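Side-chain contacts in prenylcyclase (Actinoplanes teichomyceticus, PDB 6IJ1), which is probably a terpene-cyclase-like or prenyltransferase-like enzyme that acts on a prenyl chain, its exact reaction not being established: residues G50-V53 with Q54-H57; S12-R15 with R16-F20; R292-L295 with P296-D300; S130-P134 with D135-A139. One frame throughout, in Å; residues are numbered along the deposited sequence.

Contact 1 of 4, residues G50-V53 with Q54-H57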
loop_
_atom_site.group_PDB
_atom_site.type_symbol
_atom_site.label_atom_id
_atom_site.label_comp_id
_atom_site.label_asym_id
_atom_site.label_seq_id
_atom_site.Cartn_x
_atom_site.Cartn_y
_atom_site.Cartn_z
ATOM N N GLY A 50 2.266 10.688 0.611
ATOM C CA GLY A 50 1.239 10.551 1.647
ATOM C C GLY A 50 1.830 10.325 3.021
ATOM O O GLY A 50 1.304 10.797 4.032
ATOM N N VAL A 51 2.959 9.615 3.100
ATOM C CA VAL A 51 3.624 9.444 4.396
ATOM C C VAL A 51 4.268 10.761 4.827
ATOM O O VAL A 51 4.129 11.201 5.985
ATOM C CB VAL A 51 4.663 8.300 4.319
ATOM C CG1 VAL A 51 5.460 8.245 5.619
ATOM C CG2 VAL A 51 3.947 6.956 4.095
ATOM N N LEU A 52 4.959 11.425 3.891
ATOM C CA LEU A 52 5.718 12.627 4.231
ATOM C C LEU A 52 4.794 13.720 4.752
ATOM O O LEU A 52 5.182 14.439 5.659
ATOM C CB LEU A 52 6.514 13.110 3.018
ATOM C CG LEU A 52 7.729 12.253 2.632
ATOM C CD1 LEU A 52 8.387 12.770 1.373
ATOM C CD2 LEU A 52 8.749 12.197 3.767
ATOM N N VAL A 53 3.579 13.859 4.203
ATOM C CA VAL A 53 2.762 14.987 4.678
ATOM C C VAL A 53 2.234 14.762 6.088
ATOM O O VAL A 53 1.716 15.709 6.702
ATOM C CB VAL A 53 1.576 15.322 3.723
ATOM C CG1 VAL A 53 2.040 15.746 2.330
ATOM C CG2 VAL A 53 0.528 14.195 3.630
ATOM N N GLN A 54 2.382 13.567 6.661
ATOM C CA GLN A 54 1.953 13.263 8.021
ATOM C C GLN A 54 3.073 13.364 9.055
ATOM O O GLN A 54 2.809 13.144 10.249
ATOM C CB GLN A 54 1.372 11.862 8.080
ATOM C CG GLN A 54 0.175 11.671 7.189
ATOM C CD GLN A 54 -0.267 10.216 7.214
ATOM O OE1 GLN A 54 -0.643 9.678 8.275
ATOM N NE2 GLN A 54 -0.126 9.532 6.068
ATOM N N LEU A 55 4.309 13.649 8.647
ATOM C CA LEU A 55 5.459 13.687 9.535
ATOM C C LEU A 55 5.704 15.113 9.994
ATOM O O LEU A 55 5.453 16.063 9.254
ATOM C CB LEU A 55 6.704 13.157 8.827
ATOM C CG LEU A 55 6.505 11.688 8.402
ATOM C CD1 LEU A 55 7.763 11.183 7.709
ATOM C CD2 LEU A 55 6.138 10.795 9.580
ATOM N N PRO A 56 6.239 15.279 11.204
ATOM C CA PRO A 56 6.438 16.633 11.754
ATOM C C PRO A 56 7.765 17.247 11.313
ATOM O O PRO A 56 8.677 17.515 12.122
ATOM C CB PRO A 56 6.374 16.375 13.262
ATOM C CG PRO A 56 7.050 15.012 13.418
ATOM C CD PRO A 56 6.557 14.220 12.182
ATOM N N HIS A 57 7.888 17.493 10.009
ATOM C CA HIS A 57 9.110 18.034 9.431
ATOM C C HIS A 57 8.690 18.924 8.275
ATOM O O HIS A 57 8.013 18.476 7.349
ATOM C CB HIS A 57 10.075 16.892 8.988
ATOM C CG HIS A 57 10.635 16.095 10.142
ATOM N ND1 HIS A 57 11.630 16.571 10.975
ATOM C CD2 HIS A 57 10.302 14.870 10.627
ATOM C CE1 HIS A 57 11.904 15.668 11.903
ATOM N NE2 HIS A 57 11.108 14.628 11.720
HETATM O O HOH W 1 4.837 17.080 6.921
#
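The side-chain amide of Gln54 turns back on the chain and donates to the carbonyl of Gly50, NE2 to Gly50 O at 2.8 Å. The bond is fairly straight, 159° at the hydrogen. Gly50 O lies close to the plane of the Gln54 amide, but NE2 sits well above the plane of the Gly50 carbonyl. CG of Gln54 stands beside its own backbone N (chi1 -60°), which lays the chain back along Gly50. The other end of the amide is also held, since OE1 accepts from Gln335 of helix 327-341. With a leucine here, Gly50 O would probably lose this side-chain donor and Gln335 its amide partner.

Two backbone bonds follow. Gln54 N donates to Val51 O at 3.0 Å. Leu55 N donates to Leu52 O at 3.2 Å and closes a type I beta turn. A water lies 2.9 Å from Leu52 O and 2.6 Å from Leu55 O and bridges the two carbonyls.

The packing is carried by Leu55. Its CG rests against Val51 O at 3.4 Å. Its CD1 meets two methyls, Leu52 CD2 at 4.2 Å and Val51 CG1 at 4.3 Å. Leu21 of helix 10-23 packs on Leu52.

The whole is a type I turn where helix 42-52 gives way to a loop. It leads to His57, the N-cap residue of helix 58-71. It is a helix-to-helix link in a mainly helical chain, consistent with a terpene-cyclase-like fold.

Contact 2 of 4, residues S12-R15 with R16-F20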
loop_
_atom_site.group_PDB
_atom_site.type_symbol
_atom_site.label_atom_id
_atom_site.label_comp_id
_atom_site.label_asym_id
_atom_site.label_seq_id
_atom_site.Cartn_x
_atom_site.Cartn_y
_atom_site.Cartn_z
ATOM N N SER A 12 14.932 10.477 15.865
ATOM C CA SER A 12 16.102 10.523 15.002
ATOM C C SER A 12 15.926 9.588 13.803
ATOM O O SER A 12 16.314 9.937 12.691
ATOM C CB SER A 12 17.348 10.138 15.779
ATOM O OG SER A 12 18.494 10.290 14.935
ATOM N N ALA A 13 15.415 8.388 14.037
ATOM C CA ALA A 13 15.172 7.487 12.916
ATOM C C ALA A 13 14.262 8.122 11.898
ATOM O O ALA A 13 14.496 8.013 10.691
ATOM C CB ALA A 13 14.580 6.180 13.418
ATOM N N VAL A 14 13.180 8.773 12.350
ATOM C CA VAL A 14 12.259 9.399 11.401
ATOM C C VAL A 14 12.966 10.487 10.615
ATOM O O VAL A 14 12.808 10.599 9.397
ATOM C CB VAL A 14 11.012 9.920 12.143
ATOM C CG1 VAL A 14 10.152 10.809 11.257
ATOM C CG2 VAL A 14 10.177 8.760 12.611
ATOM N N ARG A 15 13.694 11.368 11.316
ATOM C CA ARG A 15 14.438 12.407 10.628
ATOM C C ARG A 15 15.384 11.844 9.566
ATOM O O ARG A 15 15.401 12.317 8.434
ATOM C CB ARG A 15 15.213 13.260 11.640
ATOM C CG ARG A 15 15.929 14.447 10.975
ATOM C CD ARG A 15 16.871 15.179 11.958
ATOM N NE ARG A 15 16.353 15.087 13.327
ATOM C CZ ARG A 15 16.897 14.321 14.279
ATOM N NH1 ARG A 15 17.972 13.583 13.998
ATOM N NH2 ARG A 15 16.361 14.271 15.499
ATOM N N ARG A 16 16.125 10.779 9.918
ATOM C CA ARG A 16 17.067 10.215 8.947
ATOM C C ARG A 16 16.351 9.540 7.762
ATOM O O ARG A 16 16.845 9.578 6.634
ATOM C CB ARG A 16 17.966 9.203 9.634
ATOM C CG ARG A 16 19.039 9.882 10.541
ATOM C CD ARG A 16 19.664 8.834 11.486
ATOM N NE ARG A 16 20.237 7.784 10.669
ATOM C CZ ARG A 16 20.442 6.541 11.081
ATOM N NH1 ARG A 16 20.181 6.162 12.330
ATOM N NH2 ARG A 16 20.931 5.652 10.234
ATOM N N GLY A 17 15.173 8.966 8.004
ATOM C CA GLY A 17 14.399 8.391 6.919
ATOM C C GLY A 17 13.827 9.455 6.003
ATOM O O GLY A 17 13.776 9.297 4.777
ATOM N N VAL A 18 13.413 10.593 6.598
ATOM C CA VAL A 18 12.986 11.727 5.784
ATOM C C VAL A 18 14.121 12.236 4.903
ATOM O O VAL A 18 13.936 12.454 3.704
ATOM C CB VAL A 18 12.420 12.856 6.677
ATOM C CG1 VAL A 18 12.182 14.103 5.820
ATOM C CG2 VAL A 18 11.111 12.405 7.265
ATOM N N ASP A 19 15.328 12.391 5.472
ATOM C CA ASP A 19 16.452 12.821 4.650
ATOM C C ASP A 19 16.725 11.826 3.530
ATOM O O ASP A 19 17.036 12.224 2.424
ATOM C CB ASP A 19 17.711 12.958 5.476
ATOM C CG ASP A 19 17.685 14.184 6.423
ATOM O OD1 ASP A 19 16.978 15.171 6.133
ATOM O OD2 ASP A 19 18.385 14.124 7.431
ATOM N N PHE A 20 16.652 10.511 3.805
ATOM C CA PHE A 20 16.821 9.537 2.719
ATOM C C PHE A 20 15.806 9.781 1.612
ATOM O O PHE A 20 16.152 9.845 0.442
ATOM C CB PHE A 20 16.690 8.106 3.278
ATOM C CG PHE A 20 16.639 7.044 2.204
ATOM C CD1 PHE A 20 17.805 6.500 1.705
ATOM C CD2 PHE A 20 15.410 6.584 1.701
ATOM C CE1 PHE A 20 17.749 5.505 0.678
ATOM C CE2 PHE A 20 15.368 5.590 0.709
ATOM C CZ PHE A 20 16.511 5.071 0.197
HETATM O O HOH W 2 19.755 7.897 14.680
#
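Ser12 and Arg16 are joined through a water on one side of helix 10-23. The water is 2.7 Å from Ser12 OG and accepts from Arg16 NH1 at 3.0 Å. It lies at the edge of the guanidinium group, in its plane. Ser12 holds OG opposite its backbone N (chi1 -176°), which turns the hydroxyl to the side where Arg16 passes. Arg16 bends at chi3 (58°). Its CD passes OG at 3.9 Å, and the guanidinium reaches the water beyond.

The next side chains run along other sides of the helix. Val14 CG1 and Val18 CG2 meet at 4.4 Å. Val18 CG2 also presses on Val14 O at 3.3 Å. Leu337 packs on Val14. Arg15 and Asp19 are one turn apart, but their charges do not pair: Arg15 NE stays 6.3 Å from Asp19 OD2. The carboxylate lies instead near Arg15 CG and the backbone.

Four regular helical bonds link the two halves, such as Arg16 N to Ser12 O at 2.9 Å. Ala13 O accepts from Gln279 as well.

The chemistry is that of an amphipathic helix. Valines face the protein, while the polar contact relies on water and the exposed opposite charges probably attract each other only weakly.

Contact 3 of 4, residues R292-L295 with P296-D300; sequences RMVL and PWETD
Leu295 lies over the indole of Trp297, two residues on, and makes a CH-pi contact with it. Leu295 CB is 3.9 Å from the centroid of the six-membered ring, 16° off the ring normal. The motif is a type I beta turn from Leu295 to Glu298, in the loop between strands 291-292 and 308-309. It is closed by Glu298 N donating to Leu295 O at 2.9 Å.

Trp297 CG stands between its own N and carbonyl carbon (chi1 52°), which swings the indole back over the turn. The two side chains then run side by side in the same direction. Leu295 CD1 and CD2 line the outer part of the ring, CD2 at 3.9 Å from Trp297 CH2. With a glycine in place of Leu295, this face of the indole would probably lose its aliphatic cover and the ring would be freer to turn.

Val294 packs across Glu298 nearly at a right angle, CG1 to Glu298 CB at 3.7 Å. Neighbouring loops anchor the backbone: Val294 O accepts from Trp153 NE1, and Glu298 O from Tyr193 OH.

The side chain of Glu298 folds back at chi2 (67°), and its OE2 accepts from Asp300 N at 2.7 Å through the lone pair turned away from OE1.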
loop_
_atom_site.group_PDB
_atom_site.type_symbol
_atom_site.label_atom_id
_atom_site.label_comp_id
_atom_site.label_asym_id
_atom_site.label_seq_id
_atom_site.Cartn_x
_atom_site.Cartn_y
_atom_site.Cartn_z
ATOM N N ARG A 292 3.899 -9.491 -5.297
ATOM C CA ARG A 292 3.816 -10.627 -6.222
ATOM C C ARG A 292 2.977 -10.219 -7.423
ATOM O O ARG A 292 1.798 -9.837 -7.269
ATOM C CB ARG A 292 3.285 -11.872 -5.535
ATOM C CG ARG A 292 1.919 -11.749 -4.887
ATOM C CD ARG A 292 1.566 -13.018 -4.104
ATOM N NE ARG A 292 0.240 -12.934 -3.516
ATOM C CZ ARG A 292 -0.229 -13.785 -2.621
ATOM N NH1 ARG A 292 0.500 -14.866 -2.244
ATOM N NH2 ARG A 292 -1.426 -13.605 -2.071
ATOM N N MET A 293 3.597 -10.250 -8.597
ATOM C CA MET A 293 2.885 -9.915 -9.836
ATOM C C MET A 293 2.079 -11.145 -10.263
ATOM O O MET A 293 2.521 -11.989 -11.064
ATOM C CB MET A 293 3.871 -9.464 -10.923
ATOM C CG MET A 293 4.407 -8.073 -10.770
ATOM S SD MET A 293 3.057 -6.866 -10.763
ATOM C CE MET A 293 2.291 -7.271 -12.309
ATOM N N VAL A 294 0.886 -11.273 -9.670
ATOM C CA VAL A 294 0.039 -12.431 -9.934
ATOM C C VAL A 294 -0.209 -12.551 -11.428
ATOM O O VAL A 294 -0.358 -11.565 -12.154
ATOM C CB VAL A 294 -1.307 -12.255 -9.204
ATOM C CG1 VAL A 294 -2.169 -13.563 -9.286
ATOM C CG2 VAL A 294 -1.080 -11.969 -7.706
ATOM N N LEU A 295 -0.283 -13.793 -11.889
ATOM C CA LEU A 295 -0.539 -13.959 -13.307
ATOM C C LEU A 295 -1.957 -13.495 -13.612
ATOM O O LEU A 295 -2.842 -13.704 -12.802
ATOM C CB LEU A 295 -0.352 -15.421 -13.730
ATOM C CG LEU A 295 1.148 -15.834 -13.677
ATOM C CD1 LEU A 295 1.211 -17.350 -13.593
ATOM C CD2 LEU A 295 1.972 -15.214 -14.782
ATOM N N PRO A 296 -2.187 -12.931 -14.800
ATOM C CA PRO A 296 -3.486 -12.280 -15.095
ATOM C C PRO A 296 -4.703 -13.173 -14.956
ATOM O O PRO A 296 -5.800 -12.673 -14.631
ATOM C CB PRO A 296 -3.318 -11.824 -16.541
ATOM C CG PRO A 296 -1.833 -11.496 -16.612
ATOM C CD PRO A 296 -1.144 -12.497 -15.733
ATOM N N TRP A 297 -4.558 -14.477 -15.179
ATOM C CA TRP A 297 -5.670 -15.399 -15.110
ATOM C C TRP A 297 -5.754 -16.075 -13.776
ATOM O O TRP A 297 -6.665 -16.879 -13.543
ATOM C CB TRP A 297 -5.483 -16.451 -16.243
ATOM C CG TRP A 297 -4.092 -17.121 -16.238
ATOM C CD1 TRP A 297 -3.746 -18.270 -15.604
ATOM C CD2 TRP A 297 -2.916 -16.642 -16.867
ATOM N NE1 TRP A 297 -2.377 -18.555 -15.803
ATOM C CE2 TRP A 297 -1.866 -17.548 -16.566
ATOM C CE3 TRP A 297 -2.619 -15.514 -17.623
ATOM C CZ2 TRP A 297 -0.551 -17.360 -17.032
ATOM C CZ3 TRP A 297 -1.301 -15.335 -18.089
ATOM C CH2 TRP A 297 -0.298 -16.270 -17.782
ATOM N N GLU A 298 -4.841 -15.744 -12.843
ATOM C CA GLU A 298 -4.794 -16.437 -11.576
ATOM C C GLU A 298 -5.659 -15.727 -10.542
ATOM O O GLU A 298 -5.500 -14.517 -10.318
ATOM C CB GLU A 298 -3.349 -16.510 -11.093
ATOM C CG GLU A 298 -3.203 -17.061 -9.751
ATOM C CD GLU A 298 -3.569 -18.532 -9.628
ATOM O OE1 GLU A 298 -2.817 -19.392 -10.183
ATOM O OE2 GLU A 298 -4.568 -18.843 -8.993
ATOM N N THR A 299 -6.613 -16.461 -9.955
ATOM C CA THR A 299 -7.465 -15.917 -8.903
ATOM C C THR A 299 -7.053 -16.333 -7.512
ATOM O O THR A 299 -7.586 -15.813 -6.527
ATOM C CB THR A 299 -8.934 -16.319 -9.101
ATOM O OG1 THR A 299 -9.059 -17.733 -8.916
ATOM C CG2 THR A 299 -9.345 -15.998 -10.505
ATOM N N ASP A 300 -6.092 -17.216 -7.383
ATOM C CA ASP A 300 -5.742 -17.779 -6.082
ATOM C C ASP A 300 -4.229 -17.788 -5.909
ATOM O O ASP A 300 -3.616 -18.855 -5.821
ATOM C CB ASP A 300 -6.320 -19.197 -6.038
ATOM C CG ASP A 300 -6.149 -19.892 -4.727
ATOM O OD1 ASP A 300 -5.958 -19.242 -3.674
ATOM O OD2 ASP A 300 -6.211 -21.147 -4.757
#

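Contact 4 of 4, residues S130-P134 with D135-A139; sequences STYVP and DLAKA
Val133 meets Leu136 in a tight contact, CG2 to Leu136 CB at 3.3 Å. The two side chains lie side by side and point the same way, and CG2 also touches CG and CD1 of Leu136. The same methyl meets the carboxylate of Asp135, with OD1 at 3.4 Å from Val133 CG2. With CG1 of Val133 anti to the carbonyl carbon (chi1 -68°), CG2 falls between the backbone N and that carbon and meets both neighbours.

The backbone makes one bond across this junction. Ala137 N donates to Val133 O at 3.0 Å, nearly along the C=O axis but bent to 143° at the hydrogen. Ala137 CB lies against the same oxygen and faces Tyr132 CB at 4.3 Å.

Asp135 is held at both oxygens. OD1 takes a weak bond from Leu136 N at 3.0 Å. OD2 forms a salt bridge with Arg121 of helix 112-121. Leu136 packs on Phe118 and Arg121 of that helix.

Further back, Ser130 OG donates to Tyr132 O at 2.7 Å. Thr131 CG2 lies 3.5 Å above the plane of the Tyr132 ring, toward its rim. Trp153 also meets this ring.

The arrangement is a loop running into helix 134-141. Pro134 is consistent with this place, since a proline near the start of a helix costs no helical N-H bond.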
loop_
_atom_site.group_PDB
_atom_site.type_symbol
_atom_site.label_atom_id
_atom_site.label_comp_id
_atom_site.label_asym_id
_atom_site.label_seq_id
_atom_site.Cartn_x
_atom_site.Cartn_y
_atom_site.Cartn_z
ATOM N N SER A 130 -11.795 -4.178 -7.603
ATOM C CA SER A 130 -10.766 -4.785 -8.427
ATOM C C SER A 130 -9.681 -3.772 -8.751
ATOM O O SER A 130 -9.905 -2.568 -8.797
ATOM C CB SER A 130 -11.327 -5.333 -9.746
ATOM O OG SER A 130 -11.917 -4.290 -10.529
ATOM N N THR A 131 -8.484 -4.290 -9.115
ATOM C CA THR A 131 -7.438 -3.359 -9.514
ATOM C C THR A 131 -7.714 -2.752 -10.902
ATOM O O THR A 131 -7.375 -1.579 -11.165
ATOM C CB THR A 131 -6.098 -4.121 -9.504
ATOM O OG1 THR A 131 -5.859 -4.559 -8.171
ATOM C CG2 THR A 131 -4.944 -3.229 -9.913
ATOM N N TYR A 132 -8.235 -3.568 -11.807
ATOM C CA TYR A 132 -8.519 -3.157 -13.166
ATOM C C TYR A 132 -9.964 -3.515 -13.513
ATOM O O TYR A 132 -10.573 -4.397 -12.912
ATOM C CB TYR A 132 -7.583 -3.906 -14.173
ATOM C CG TYR A 132 -6.111 -3.648 -13.957
ATOM C CD1 TYR A 132 -5.499 -2.508 -14.440
ATOM C CD2 TYR A 132 -5.336 -4.615 -13.270
ATOM C CE1 TYR A 132 -4.142 -2.337 -14.215
ATOM C CE2 TYR A 132 -3.973 -4.425 -13.086
ATOM C CZ TYR A 132 -3.421 -3.289 -13.568
ATOM O OH TYR A 132 -2.054 -3.188 -13.316
ATOM N N VAL A 133 -10.454 -2.876 -14.598
ATOM C CA VAL A 133 -11.749 -3.216 -15.183
ATOM C C VAL A 133 -11.484 -3.611 -16.619
ATOM O O VAL A 133 -10.613 -3.013 -17.255
ATOM C CB VAL A 133 -12.752 -2.041 -15.142
ATOM C CG1 VAL A 133 -13.134 -1.750 -13.714
ATOM C CG2 VAL A 133 -12.171 -0.832 -15.755
ATOM N N PRO A 134 -12.232 -4.566 -17.158
ATOM C CA PRO A 134 -11.909 -5.040 -18.517
ATOM C C PRO A 134 -12.046 -3.949 -19.567
ATOM O O PRO A 134 -11.189 -3.824 -20.445
ATOM C CB PRO A 134 -12.921 -6.172 -18.737
ATOM C CG PRO A 134 -13.322 -6.601 -17.397
ATOM C CD PRO A 134 -13.229 -5.401 -16.495
ATOM N N ASP A 135 -13.107 -3.135 -19.498
ATOM C CA ASP A 135 -13.304 -2.190 -20.597
ATOM C C ASP A 135 -12.226 -1.120 -20.596
ATOM O O ASP A 135 -11.663 -0.815 -21.653
ATOM C CB ASP A 135 -14.697 -1.562 -20.547
ATOM C CG ASP A 135 -15.138 -1.250 -19.148
ATOM O OD1 ASP A 135 -14.429 -1.653 -18.200
ATOM O OD2 ASP A 135 -16.203 -0.616 -19.002
ATOM N N LEU A 136 -11.883 -0.569 -19.414
ATOM C CA LEU A 136 -10.857 0.472 -19.348
ATOM C C LEU A 136 -9.443 -0.050 -19.604
ATOM O O LEU A 136 -8.599 0.733 -20.059
ATOM C CB LEU A 136 -10.887 1.196 -17.995
ATOM C CG LEU A 136 -12.106 2.106 -17.740
ATOM C CD1 LEU A 136 -12.097 2.700 -16.301
ATOM C CD2 LEU A 136 -12.196 3.227 -18.771
ATOM N N ALA A 137 -9.155 -1.336 -19.332
ATOM C CA ALA A 137 -7.820 -1.886 -19.496
ATOM C C ALA A 137 -7.671 -2.595 -20.815
ATOM O O ALA A 137 -6.586 -3.121 -21.091
ATOM C CB ALA A 137 -7.488 -2.892 -18.388
ATOM N N LYS A 138 -8.747 -2.625 -21.618
ATOM C CA LYS A 138 -8.813 -3.501 -22.799
ATOM C C LYS A 138 -7.637 -3.287 -23.745
ATOM O O LYS A 138 -7.045 -4.248 -24.257
ATOM C CB LYS A 138 -10.122 -3.260 -23.563
ATOM C CG LYS A 138 -10.736 -4.514 -24.218
ATOM C CD LYS A 138 -11.594 -4.170 -25.456
ATOM C CE LYS A 138 -11.918 -5.414 -26.313
ATOM N NZ LYS A 138 -12.605 -6.512 -25.522
ATOM N N ALA A 139 -7.324 -2.023 -24.020
ATOM C CA ALA A 139 -6.299 -1.690 -24.995
ATOM C C ALA A 139 -4.952 -2.248 -24.574
ATOM O O ALA A 139 -4.208 -2.794 -25.395
ATOM C CB ALA A 139 -6.219 -0.167 -25.172
#

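How the contacts relate
The contacts follow one another along the chain in the order 2, 1, 4, 3. Each is local, within a single continuous run of residues, so none nests in or crosses another. Contact 2 lies within helix 10-23. Contact 1 closes the turn between helices 42-52 and 58-71. The two touch: Leu55 CD1 packs on Val18 CG2 at 3.6 Å, and His57 lies against Val14 and Arg15. Contact 4 leads into helix 134-141, and contact 3 closes a turn after strand 291-292. These last two lie on the other side of the chain's centre. Their nearest atoms are about 6 Å apart without touching, but Trp153 reaches both.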